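Local coordinates for protein YibA (Escherichia coli, PDB 1OYZ) that is of unknown function but contains HEAT repeats, stacked helical hairpins that commonly serve protein binding, and may have oxidoreductase activity, at residues G15-N18 with Q19-L23; L23-D26 with E27-R30; F92-L95 with N96-L100; I241-A244 with A245-G249; G249-T252 with L253-V256. One frame throughout, in Å; residues are numbered along the deposited sequence.

Contact 1: residues G15-N18 with Q19-L23; sequences GLYN and QCKKL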
loop_
_atom_site.group_PDB
_atom_site.type_symbol
_atom_site.label_atom_id
_atom_site.label_comp_id
_atom_site.label_asym_id
_atom_site.label_seq_id
_atom_site.Cartn_x
_atom_site.Cartn_y
_atom_site.Cartn_z
ATOM N N GLY A 15 -2.849 1.636 24.266
ATOM C CA GLY A 15 -3.038 1.274 25.661
ATOM C C GLY A 15 -2.937 -0.222 25.904
ATOM O O GLY A 15 -2.195 -0.685 26.774
ATOM N N LEU A 16 -3.667 -0.983 25.107
ATOM C CA LEU A 16 -3.687 -2.430 25.213
ATOM C C LEU A 16 -2.328 -3.016 24.839
ATOM O O LEU A 16 -1.887 -4.012 25.398
ATOM C CB LEU A 16 -4.785 -2.976 24.296
ATOM C CG LEU A 16 -5.223 -4.444 24.385
ATOM C CD1 LEU A 16 -4.488 -5.218 23.360
ATOM C CD2 LEU A 16 -5.009 -5.029 25.774
ATOM N N TYR A 17 -1.667 -2.386 23.892
ATOM C CA TYR A 17 -0.367 -2.859 23.459
ATOM C C TYR A 17 0.634 -2.746 24.633
ATOM O O TYR A 17 1.412 -3.683 24.895
ATOM C CB TYR A 17 0.068 -2.049 22.252
ATOM C CG TYR A 17 1.523 -2.171 21.897
ATOM C CD1 TYR A 17 2.029 -3.338 21.338
ATOM C CD2 TYR A 17 2.380 -1.078 22.060
ATOM C CE1 TYR A 17 3.355 -3.424 20.924
ATOM C CE2 TYR A 17 3.710 -1.137 21.664
ATOM C CZ TYR A 17 4.187 -2.312 21.091
ATOM O OH TYR A 17 5.472 -2.351 20.650
ATOM N N ASN A 18 0.581 -1.623 25.348
ATOM C CA ASN A 18 1.449 -1.417 26.513
ATOM C C ASN A 18 1.119 -2.417 27.603
ATOM O O ASN A 18 2.010 -2.862 28.312
ATOM C CB ASN A 18 1.301 -0.013 27.086
ATOM C CG ASN A 18 1.946 1.034 26.230
ATOM O OD1 ASN A 18 1.683 2.216 26.398
ATOM N ND2 ASN A 18 2.800 0.616 25.306
ATOM N N GLN A 19 -0.150 -2.774 27.762
ATOM C CA GLN A 19 -0.473 -3.769 28.783
ATOM C C GLN A 19 0.192 -5.096 28.435
ATOM O O GLN A 19 0.757 -5.749 29.308
ATOM C CB GLN A 19 -1.976 -4.020 28.891
ATOM C CG GLN A 19 -2.729 -3.107 29.826
ATOM C CD GLN A 19 -4.184 -3.523 29.956
ATOM O OE1 GLN A 19 -4.916 -3.567 28.969
ATOM N NE2 GLN A 19 -4.602 -3.847 31.167
ATOM N N CYS A 20 0.101 -5.492 27.159
ATOM C CA CYS A 20 0.677 -6.748 26.693
ATOM C C CYS A 20 2.166 -6.814 26.959
ATOM O O CYS A 20 2.697 -7.881 27.273
ATOM C CB CYS A 20 0.419 -6.946 25.187
ATOM S SG CYS A 20 -1.288 -7.402 24.737
ATOM N N LYS A 21 2.844 -5.682 26.822
ATOM C CA LYS A 21 4.282 -5.626 27.062
ATOM C C LYS A 21 4.665 -6.039 28.485
ATOM O O LYS A 21 5.775 -6.530 28.698
ATOM C CB LYS A 21 4.824 -4.227 26.751
ATOM C CG LYS A 21 4.824 -3.957 25.257
ATOM C CD LYS A 21 5.214 -2.534 24.871
ATOM C CE LYS A 21 6.676 -2.251 25.093
ATOM N NZ LYS A 21 7.023 -0.949 24.433
ATOM N N LYS A 22 3.758 -5.866 29.449
ATOM C CA LYS A 22 4.058 -6.257 30.831
ATOM C C LYS A 22 4.126 -7.768 31.010
ATOM O O LYS A 22 4.673 -8.245 31.994
ATOM C CB LYS A 22 3.007 -5.708 31.805
ATOM C CG LYS A 22 3.063 -4.203 32.008
ATOM C CD LYS A 22 2.036 -3.727 33.022
ATOM C CE LYS A 22 1.813 -2.226 32.882
ATOM N NZ LYS A 22 1.282 -1.870 31.516
ATOM N N LEU A 23 3.575 -8.509 30.049
ATOM C CA LEU A 23 3.529 -9.969 30.099
ATOM C C LEU A 23 4.817 -10.704 29.698
ATOM O O LEU A 23 5.584 -10.191 28.892
ATOM C CB LEU A 23 2.386 -10.455 29.198
ATOM C CG LEU A 23 1.007 -9.878 29.523
ATOM C CD1 LEU A 23 0.025 -10.290 28.459
ATOM C CD2 LEU A 23 0.563 -10.349 30.898
HETATM O O HOH W 1 7.165 -0.188 21.539
HETATM O O HOH W 2 5.222 1.546 24.938
#
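Chi1 of Tyr17 (165°) turns the ring away from its own backbone N, and chi1 of Lys21 (-71°) sets CG beside the backbone N and away from the carbonyl carbon, and the phenol ring and the lysine chain, one helical turn apart, swing to the same flank of helix 14-21. The lysine then bends at chi3 (71°), and its CD settles over one face of the ring, offset toward the rim, 3.8 Å from Tyr17 CE2. This is a CH-pi contact. Beyond it the polar ends meet through solvent: one water lies in the ring plane at the edge, 2.9 Å from Tyr17 OH, and accepts from Lys21 NZ. A second water accepts from Lys21 NZ at 3.1 Å and, more weakly, from Asn18 ND2, whose side chain runs alongside the lysine.

Leu16 works on another flank. Its CD1 packs 4.1 Å from Cys20 SG, while CD2 lies 3.5 Å from Gln19 OE1, the two side chains crossing at about a right angle. Beneath these groups run the i to i+4 backbone bonds, for example from Cys20 N to Leu16 O at 3.0 Å. Near the end of the helix Lys22 NZ curls back to make a weak bond to Asn18 O.

Cys20 and Leu16 face helix 37-50, touching Ser42, and Tyr17 also forms a cation-pi pair with Arg45. Lys21 thus splits its apolar methylenes, on the ring, from its ammonium, on two waters, as fits a surface position on a helix whose other face lies on helix 37-50.

Contact 2: residues L23-D26 with E27-R30; sequences LNDD and ELFR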
loop_
_atom_site.group_PDB
_atom_site.type_symbol
_atom_site.label_atom_id
_atom_site.label_comp_id
_atom_site.label_asym_id
_atom_site.label_seq_id
_atom_site.Cartn_x
_atom_site.Cartn_y
_atom_site.Cartn_z
ATOM N N LEU A 23 3.575 -8.509 30.049
ATOM C CA LEU A 23 3.529 -9.969 30.099
ATOM C C LEU A 23 4.817 -10.704 29.698
ATOM O O LEU A 23 5.584 -10.191 28.892
ATOM C CB LEU A 23 2.386 -10.455 29.198
ATOM C CG LEU A 23 1.007 -9.878 29.523
ATOM C CD1 LEU A 23 0.025 -10.290 28.459
ATOM C CD2 LEU A 23 0.563 -10.349 30.898
ATOM N N ASN A 24 5.054 -11.903 30.246
ATOM C CA ASN A 24 6.244 -12.674 29.855
ATOM C C ASN A 24 5.938 -13.493 28.585
ATOM O O ASN A 24 4.782 -13.601 28.182
ATOM C CB ASN A 24 6.702 -13.599 30.988
ATOM C CG ASN A 24 5.687 -14.669 31.328
ATOM O OD1 ASN A 24 5.365 -15.535 30.508
ATOM N ND2 ASN A 24 5.176 -14.616 32.551
ATOM N N ASP A 25 6.963 -14.062 27.960
ATOM C CA ASP A 25 6.760 -14.828 26.731
ATOM C C ASP A 25 5.679 -15.866 26.835
ATOM O O ASP A 25 4.766 -15.909 26.014
ATOM C CB ASP A 25 8.050 -15.515 26.290
ATOM C CG ASP A 25 9.062 -14.538 25.751
ATOM O OD1 ASP A 25 8.720 -13.336 25.666
ATOM O OD2 ASP A 25 10.190 -14.972 25.411
ATOM N N ASP A 26 5.806 -16.712 27.846
ATOM C CA ASP A 26 4.851 -17.776 28.092
ATOM C C ASP A 26 3.414 -17.272 28.036
ATOM O O ASP A 26 2.539 -17.947 27.485
ATOM C CB ASP A 26 5.119 -18.405 29.463
ATOM C CG ASP A 26 3.952 -19.239 29.960
ATOM O OD1 ASP A 26 3.690 -20.329 29.388
ATOM O OD2 ASP A 26 3.279 -18.803 30.923
ATOM N N GLU A 27 3.169 -16.089 28.601
ATOM C CA GLU A 27 1.826 -15.531 28.617
ATOM C C GLU A 27 1.420 -14.998 27.254
ATOM O O GLU A 27 0.276 -15.144 26.847
ATOM C CB GLU A 27 1.735 -14.440 29.684
ATOM C CG GLU A 27 2.073 -15.008 31.043
ATOM C CD GLU A 27 2.353 -13.973 32.105
ATOM O OE1 GLU A 27 2.948 -12.919 31.791
ATOM O OE2 GLU A 27 2.000 -14.244 33.271
ATOM N N LEU A 28 2.371 -14.395 26.552
ATOM C CA LEU A 28 2.096 -13.851 25.234
ATOM C C LEU A 28 1.787 -14.994 24.279
ATOM O O LEU A 28 0.813 -14.941 23.519
ATOM C CB LEU A 28 3.294 -13.048 24.737
ATOM C CG LEU A 28 3.613 -11.812 25.572
ATOM C CD1 LEU A 28 4.850 -11.161 25.016
ATOM C CD2 LEU A 28 2.442 -10.852 25.566
ATOM N N PHE A 29 2.600 -16.043 24.346
ATOM C CA PHE A 29 2.399 -17.209 23.507
ATOM C C PHE A 29 0.982 -17.737 23.672
ATOM O O PHE A 29 0.310 -18.068 22.701
ATOM C CB PHE A 29 3.396 -18.312 23.874
ATOM C CG PHE A 29 4.823 -17.943 23.635
ATOM C CD1 PHE A 29 5.180 -17.128 22.564
ATOM C CD2 PHE A 29 5.825 -18.450 24.450
ATOM C CE1 PHE A 29 6.527 -16.829 22.305
ATOM C CE2 PHE A 29 7.172 -18.154 24.198
ATOM C CZ PHE A 29 7.521 -17.344 23.124
ATOM N N ARG A 30 0.516 -17.817 24.904
ATOM C CA ARG A 30 -0.823 -18.326 25.117
ATOM C C ARG A 30 -1.855 -17.383 24.474
ATOM O O ARG A 30 -2.797 -17.831 23.821
ATOM C CB ARG A 30 -1.068 -18.494 26.616
ATOM C CG ARG A 30 -2.466 -18.918 26.986
ATOM C CD ARG A 30 -3.013 -17.977 28.058
ATOM N NE ARG A 30 -2.189 -17.977 29.274
ATOM C CZ ARG A 30 -2.392 -17.174 30.319
ATOM N NH1 ARG A 30 -3.391 -16.296 30.299
ATOM N NH2 ARG A 30 -1.603 -17.254 31.384
#
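Asn24 O takes two backbone donors at the start of helix 25-31: Leu28 N at 3.0 Å, nearly along the C=O axis, and, weakly, Glu27 N. Glu27 N also reaches Asn24 OD1 at 3.0 Å, and in return Asn24 N donates to Glu27 OE1 at 2.8 Å, on the anti side and somewhat out of the carboxylate plane; this exchange is a capping box. Asn24 is the N-cap: its CG sits between the backbone N and the carbonyl carbon (chi1 64°), which turns OD1 back over the first turn, although Glu27 N approaches from above the amide plane. The amide and carboxylate planes are only 15° apart. Shortening Glu27 to an alanine would probably leave Asn24 N without its carboxylate partner, half of the capping box gone, and the Asn24 amide without the near-coplanar group beside it.

Leu23 precedes the N-cap and meets Leu28 five residues on, Leu23 CB lying 3.7 Å from Leu28 CD2, the N' to N4 pairing of a hydrophobic staple. Leu28 itself packs on Val46 and Leu47 of helix 37-50. Asp25 OD1 forms a salt bridge with Arg50 of that helix, whose NH2 also reaches Leu23 O. After Leu28 N to Asn24 O, the next i to i+4 bond is Phe29 N to Asp25 O, 2.7 Å long. That same oxygen lies over one face of the Phe29 ring, toward the rim, and Asp25 CB comes within 3.5 Å of Phe29 CE2.

Contact 3: residues F92-L95 with N96-L100; sequences FNIL and NNMAL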
loop_
_atom_site.group_PDB
_atom_site.type_symbol
_atom_site.label_atom_id
_atom_site.label_comp_id
_atom_site.label_asym_id
_atom_site.label_seq_id
_atom_site.Cartn_x
_atom_site.Cartn_y
_atom_site.Cartn_z
ATOM N N PHE A 92 12.554 -16.624 5.288
ATOM C CA PHE A 92 12.053 -16.045 4.071
ATOM C C PHE A 92 11.420 -17.158 3.223
ATOM O O PHE A 92 10.286 -17.040 2.763
ATOM C CB PHE A 92 13.169 -15.398 3.292
ATOM C CG PHE A 92 12.695 -14.755 2.073
ATOM C CD1 PHE A 92 12.153 -13.485 2.120
ATOM C CD2 PHE A 92 12.671 -15.454 0.886
ATOM C CE1 PHE A 92 11.595 -12.919 1.002
ATOM C CE2 PHE A 92 12.109 -14.887 -0.239
ATOM C CZ PHE A 92 11.568 -13.624 -0.185
ATOM N N ASN A 93 12.146 -18.248 3.043
ATOM C CA ASN A 93 11.629 -19.354 2.254
ATOM C C ASN A 93 10.338 -19.872 2.811
ATOM O O ASN A 93 9.415 -20.207 2.055
ATOM C CB ASN A 93 12.678 -20.452 2.157
ATOM C CG ASN A 93 13.846 -20.018 1.298
ATOM O OD1 ASN A 93 14.971 -20.481 1.469
ATOM N ND2 ASN A 93 13.578 -19.110 0.365
ATOM N N ILE A 94 10.240 -19.921 4.132
ATOM C CA ILE A 94 8.996 -20.355 4.716
ATOM C C ILE A 94 7.860 -19.407 4.320
ATOM O O ILE A 94 6.800 -19.863 3.938
ATOM C CB ILE A 94 9.097 -20.430 6.235
ATOM C CG1 ILE A 94 10.009 -21.615 6.613
ATOM C CG2 ILE A 94 7.707 -20.578 6.852
ATOM C CD1 ILE A 94 10.377 -21.693 8.067
ATOM N N LEU A 95 8.084 -18.099 4.380
ATOM C CA LEU A 95 7.033 -17.142 4.040
ATOM C C LEU A 95 6.669 -17.161 2.553
ATOM O O LEU A 95 5.500 -17.092 2.167
ATOM C CB LEU A 95 7.474 -15.724 4.418
ATOM C CG LEU A 95 7.268 -15.105 5.809
ATOM C CD1 LEU A 95 6.780 -16.112 6.776
ATOM C CD2 LEU A 95 8.557 -14.432 6.289
ATOM N N ASN A 96 7.695 -17.213 1.734
ATOM C CA ASN A 96 7.551 -17.245 0.276
ATOM C C ASN A 96 6.669 -18.438 -0.105
ATOM O O ASN A 96 5.723 -18.328 -0.906
ATOM C CB ASN A 96 8.949 -17.381 -0.342
ATOM C CG ASN A 96 8.920 -17.559 -1.835
ATOM O OD1 ASN A 96 9.401 -18.548 -2.327
ATOM N ND2 ASN A 96 8.363 -16.591 -2.565
ATOM N N ASN A 97 6.966 -19.583 0.492
ATOM C CA ASN A 97 6.180 -20.759 0.203
ATOM C C ASN A 97 4.724 -20.599 0.620
ATOM O O ASN A 97 3.803 -20.936 -0.142
ATOM C CB ASN A 97 6.785 -21.988 0.881
ATOM C CG ASN A 97 6.538 -23.244 0.085
ATOM O OD1 ASN A 97 7.366 -23.640 -0.758
ATOM N ND2 ASN A 97 5.376 -23.865 0.308
HETATM N N MSE A 98 4.487 -20.113 1.831
HETATM C CA MSE A 98 3.100 -19.917 2.274
HETATM C C MSE A 98 2.379 -18.914 1.369
HETATM O O MSE A 98 1.216 -19.097 1.006
HETATM C CB MSE A 98 3.063 -19.388 3.711
HETATM C CG MSE A 98 3.743 -20.319 4.697
HETATM SE SE MSE A 98 4.021 -19.485 6.472
HETATM C CE MSE A 98 2.184 -19.694 7.121
ATOM N N ALA A 99 3.073 -17.841 1.033
ATOM C CA ALA A 99 2.490 -16.822 0.179
ATOM C C ALA A 99 1.977 -17.443 -1.116
ATOM O O ALA A 99 0.993 -16.968 -1.707
ATOM C CB ALA A 99 3.536 -15.755 -0.157
ATOM N N LEU A 100 2.639 -18.508 -1.559
ATOM C CA LEU A 100 2.264 -19.128 -2.816
ATOM C C LEU A 100 1.370 -20.373 -2.724
ATOM O O LEU A 100 0.530 -20.591 -3.606
ATOM C CB LEU A 100 3.538 -19.473 -3.598
ATOM C CG LEU A 100 4.485 -18.308 -3.946
ATOM C CD1 LEU A 100 5.832 -18.846 -4.316
ATOM C CD2 LEU A 100 3.913 -17.457 -5.079
#
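The apolar contacts of this helical turn gather on one side, where Ile94 and Met98, present as selenomethionine, run alongside each other. CG2 of Ile94, set anti to the backbone N, meets Met98 SE at 3.9 Å. On the methionine, chi1 (-59°) keeps CG beside the backbone N and an extended chi2 (168°) lays the selenium alongside Ile94. Leu95 CD1 approaches the same selenium from farther off, at 4.4 Å, so both branched side chains come at it from the same side. On another side Phe92 reaches forward along the helix, and its CE2 comes 4.0 Å from Asn96 CB. The ring and the asparagine side chain meet at a slant.

The polar contacts across the turn are those of the backbone. Asn96 N donates to Phe92 O at 2.8 Å, and Ala99 N donates to Leu95 O at the same length; in both the donor lies close to the direction of the carbonyl bond. Asn97 N to Asn93 O and Met98 N to Ile94 O, the latter 3.1 Å long, complete an unbroken i to i+4 series. Met98 CG lies 3.2 Å from Ile94 O, the oxygen that accepts from Met98 N.

Packing against neighbouring helices takes up the apolar faces. Leu95 and Met98 both touch Ala75 of helix 68-80, Ile94 and Met98 reach Cys63 of helix 53-63, and Phe92 stacks with Tyr125 while touching Thr115 of helix 105-121. A regular helix covered in this way by helices before and after it in sequence is characteristic of the stacked layers of an alpha solenoid, in keeping with the HEAT-repeat family of this protein.

Contact 4: residues I241-A244 with A245-G249; sequences IIEA and AGELG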
loop_
_atom_site.group_PDB
_atom_site.type_symbol
_atom_site.label_atom_id
_atom_site.label_comp_id
_atom_site.label_asym_id
_atom_site.label_seq_id
_atom_site.Cartn_x
_atom_site.Cartn_y
_atom_site.Cartn_z
ATOM N N ILE A 241 -6.310 18.335 -6.971
ATOM C CA ILE A 241 -6.787 18.711 -8.296
ATOM C C ILE A 241 -6.211 20.060 -8.679
ATOM O O ILE A 241 -5.698 20.251 -9.787
ATOM C CB ILE A 241 -8.355 18.695 -8.346
ATOM C CG1 ILE A 241 -8.820 17.315 -8.824
ATOM C CG2 ILE A 241 -8.920 19.769 -9.293
ATOM C CD1 ILE A 241 -8.217 16.173 -8.061
ATOM N N ILE A 242 -6.242 20.981 -7.735
ATOM C CA ILE A 242 -5.702 22.302 -7.976
ATOM C C ILE A 242 -4.224 22.171 -8.282
ATOM O O ILE A 242 -3.706 22.785 -9.210
ATOM C CB ILE A 242 -5.917 23.181 -6.748
ATOM C CG1 ILE A 242 -7.408 23.179 -6.416
ATOM C CG2 ILE A 242 -5.359 24.602 -7.007
ATOM C CD1 ILE A 242 -7.788 24.067 -5.211
ATOM N N GLU A 243 -3.552 21.325 -7.521
ATOM C CA GLU A 243 -2.131 21.107 -7.708
ATOM C C GLU A 243 -1.814 20.462 -9.075
ATOM O O GLU A 243 -0.826 20.823 -9.739
ATOM C CB GLU A 243 -1.616 20.219 -6.584
ATOM C CG GLU A 243 -0.219 19.711 -6.807
ATOM C CD GLU A 243 0.786 20.799 -6.643
ATOM O OE1 GLU A 243 2.005 20.534 -6.798
ATOM O OE2 GLU A 243 0.349 21.935 -6.354
ATOM N N ALA A 244 -2.638 19.488 -9.468
ATOM C CA ALA A 244 -2.480 18.807 -10.758
ATOM C C ALA A 244 -2.660 19.842 -11.881
ATOM O O ALA A 244 -1.963 19.810 -12.898
ATOM C CB ALA A 244 -3.515 17.708 -10.900
ATOM N N ALA A 245 -3.602 20.755 -11.671
ATOM C CA ALA A 245 -3.855 21.800 -12.637
ATOM C C ALA A 245 -2.561 22.582 -12.920
ATOM O O ALA A 245 -2.271 22.923 -14.076
ATOM C CB ALA A 245 -4.976 22.727 -12.140
ATOM N N GLY A 246 -1.752 22.836 -11.888
ATOM C CA GLY A 246 -0.508 23.572 -12.093
ATOM C C GLY A 246 0.551 22.705 -12.754
ATOM O O GLY A 246 1.355 23.170 -13.571
ATOM N N GLU A 247 0.550 21.428 -12.398
ATOM C CA GLU A 247 1.493 20.480 -12.953
ATOM C C GLU A 247 1.256 20.193 -14.445
ATOM O O GLU A 247 2.211 20.050 -15.191
ATOM C CB GLU A 247 1.445 19.171 -12.157
ATOM C CG GLU A 247 2.129 19.239 -10.802
ATOM C CD GLU A 247 3.622 19.489 -10.929
ATOM O OE1 GLU A 247 4.276 18.768 -11.738
ATOM O OE2 GLU A 247 4.143 20.403 -10.222
ATOM N N LEU A 248 -0.004 20.107 -14.867
ATOM C CA LEU A 248 -0.328 19.820 -16.266
ATOM C C LEU A 248 0.364 20.779 -17.248
ATOM O O LEU A 248 0.747 20.374 -18.344
ATOM C CB LEU A 248 -1.837 19.872 -16.491
ATOM C CG LEU A 248 -2.313 19.668 -17.944
ATOM C CD1 LEU A 248 -1.950 18.244 -18.426
ATOM C CD2 LEU A 248 -3.819 19.880 -17.996
ATOM N N GLY A 249 0.538 22.040 -16.851
ATOM C CA GLY A 249 1.217 23.011 -17.716
ATOM C C GLY A 249 0.465 23.481 -18.967
ATOM O O GLY A 249 1.067 23.898 -19.969
#
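This is a helix-internal contact, one turn against the next in the last two turns of helix 239-248, and most of its residues are buried between other helices. Small residues dominate: Ala244, Ala245 and Gly246 follow one another, and the touching is done largely by the backbone. Ala245 N donates to Ile241 O at 2.9 Å and Leu248 N to Ala244 O at 2.8 Å. Gly246 N is less firmly held, sharing itself between weak bonds to Ile242 O and Glu243 O. The methyl of Ala245 lies over the preceding turn, with CB 3.2 Å from Ile242 O.

The one side-chain pair of note joins like charges. Glu243 and Glu247 lie alongside, pointing the same way, and Glu243 OE1 stands 4.0 Å from Glu247 OE2, the carboxylate planes 30° apart. Both chains are bent at chi2: Glu243 starts with CG anti to the backbone N (chi1 169°), Glu247 with CG beside it (chi1 -75°), and the two routes converge. Lys276 NZ forms salt bridges with both of those oxygens, which probably offsets their mutual repulsion.

At the end of the helix Gly249 leaves helical geometry with a positive phi, which favours glycine, and Glu247 O accepts from Lys220. Around the helix, Ala244 packs on Ile213 and Ser217 of helix 206-218, both glutamates touch Tyr218 of that helix, and Ile241 and Ala245 lean on Leu232 of helix 225-232.

Contact 5: residues G249-T252 with L253-V256; sequences GDKT and LLPV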
loop_
_atom_site.group_PDB
_atom_site.type_symbol
_atom_site.label_atom_id
_atom_site.label_comp_id
_atom_site.label_asym_id
_atom_site.label_seq_id
_atom_site.Cartn_x
_atom_site.Cartn_y
_atom_site.Cartn_z
ATOM N N GLY A 249 0.538 22.040 -16.851
ATOM C CA GLY A 249 1.217 23.011 -17.716
ATOM C C GLY A 249 0.465 23.481 -18.967
ATOM O O GLY A 249 1.067 23.898 -19.969
ATOM N N ASP A 250 -0.857 23.414 -18.893
ATOM C CA ASP A 250 -1.738 23.811 -19.987
ATOM C C ASP A 250 -2.454 25.121 -19.578
ATOM O O ASP A 250 -3.272 25.135 -18.643
ATOM C CB ASP A 250 -2.736 22.681 -20.232
ATOM C CG ASP A 250 -3.611 22.914 -21.454
ATOM O OD1 ASP A 250 -3.853 21.917 -22.168
ATOM O OD2 ASP A 250 -4.067 24.064 -21.686
ATOM N N LYS A 251 -2.157 26.209 -20.281
ATOM C CA LYS A 251 -2.738 27.506 -19.932
ATOM C C LYS A 251 -4.233 27.620 -20.118
ATOM O O LYS A 251 -4.819 28.658 -19.832
ATOM C CB LYS A 251 -2.029 28.618 -20.689
ATOM C CG LYS A 251 -0.526 28.721 -20.406
ATOM C CD LYS A 251 0.077 29.971 -21.090
ATOM C CE LYS A 251 1.523 30.206 -20.672
ATOM N NZ LYS A 251 2.281 28.909 -20.725
ATOM N N THR A 252 -4.859 26.554 -20.588
ATOM C CA THR A 252 -6.295 26.581 -20.759
ATOM C C THR A 252 -6.953 26.732 -19.390
ATOM O O THR A 252 -8.091 27.177 -19.283
ATOM C CB THR A 252 -6.835 25.277 -21.363
ATOM O OG1 THR A 252 -6.149 24.996 -22.579
ATOM C CG2 THR A 252 -8.324 25.409 -21.635
ATOM N N LEU A 253 -6.235 26.342 -18.348
ATOM C CA LEU A 253 -6.784 26.416 -17.010
ATOM C C LEU A 253 -6.554 27.723 -16.264
ATOM O O LEU A 253 -7.006 27.872 -15.130
ATOM C CB LEU A 253 -6.259 25.264 -16.152
ATOM C CG LEU A 253 -6.648 23.864 -16.612
ATOM C CD1 LEU A 253 -5.820 23.517 -17.803
ATOM C CD2 LEU A 253 -6.381 22.842 -15.520
ATOM N N LEU A 254 -5.862 28.676 -16.877
ATOM C CA LEU A 254 -5.626 29.929 -16.181
ATOM C C LEU A 254 -6.893 30.690 -15.859
ATOM O O LEU A 254 -7.079 31.128 -14.741
ATOM C CB LEU A 254 -4.665 30.814 -16.977
ATOM C CG LEU A 254 -3.211 30.333 -16.943
ATOM C CD1 LEU A 254 -2.362 31.124 -17.949
ATOM C CD2 LEU A 254 -2.655 30.508 -15.550
ATOM N N PRO A 255 -7.804 30.831 -16.827
ATOM C CA PRO A 255 -9.037 31.573 -16.541
ATOM C C PRO A 255 -9.777 31.104 -15.294
ATOM O O PRO A 255 -10.081 31.906 -14.409
ATOM C CB PRO A 255 -9.854 31.371 -17.817
ATOM C CG PRO A 255 -8.775 31.278 -18.875
ATOM C CD PRO A 255 -7.836 30.302 -18.205
ATOM N N VAL A 256 -10.042 29.799 -15.223
ATOM C CA VAL A 256 -10.756 29.224 -14.102
ATOM C C VAL A 256 -9.977 29.367 -12.808
ATOM O O VAL A 256 -10.562 29.574 -11.757
ATOM C CB VAL A 256 -11.056 27.724 -14.339
ATOM C CG1 VAL A 256 -11.971 27.559 -15.529
ATOM C CG2 VAL A 256 -9.761 26.964 -14.586
#
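Leu253 opens the second segment by donating its backbone N to Asp250 O at 3.2 Å, and it folds its side chain back over the same residue: CD1 approaches Asp250 O to 3.1 Å and Asp250 CB to 4.0 Å. CG lies anti to the carbonyl carbon (chi1 -63°), which sends the isobutyl group toward Leu225, Leu228 and Leu232 of helix 225-232. Cut back to an alanine, Leu253 would lose both methyl branches and is likely to leave a gap between this turn and those three leucines.

Next comes Leu254, in the opening turn of helix 254-261. Its N donates to Lys251 O at 3.1 Å, from well above the carbonyl plane, and its side chain runs alongside that of Lys251, with CD1 against Lys251 CB at 3.7 Å and against the next methylenes slightly farther out. The lysine ammonium goes its own way, to a salt bridge with the terminal carboxylate of Ser280 and a bond to Leu277 O. Pro255 follows, its CD resting 3.3 Å from Thr252 O.

The first segment is held in shape by Asp250. Its OD2 accepts from Thr252 N at 2.8 Å, forming an Asx turn. Thr252 OG1 also lies near Asp250 OD2, but their 2.4 Å separation is too short to trust. The chemistry is therefore divided: polar groups fix the turn that leads into the helix, while leucines on separate sides tie it to helices 225-232 and 268-277.

Overall arrangement
The five contacts are all local, and they differ mainly in burial. Contact 4 is the buried one, contact 3 is partly buried, and contacts 1, 2 and 5 lie at the surface. Contacts 1 and 2 share Leu23 and lie on consecutive helices, 14-21 and 25-31, both packing on helix 37-50; contacts 4 and 5 likewise share Gly249 and both meet helix 225-232. These two pairs sit on opposite sides of the chain's centre, contacts 2 and 5 being about 62 Å apart between centres. Backbone bonding and small or apolar groups prevail in contacts 3 and 4, apart from the glutamate pair of contact 4, bridged by Lys276, whereas water bridges, a capping box and an Asx turn mark the surface contacts.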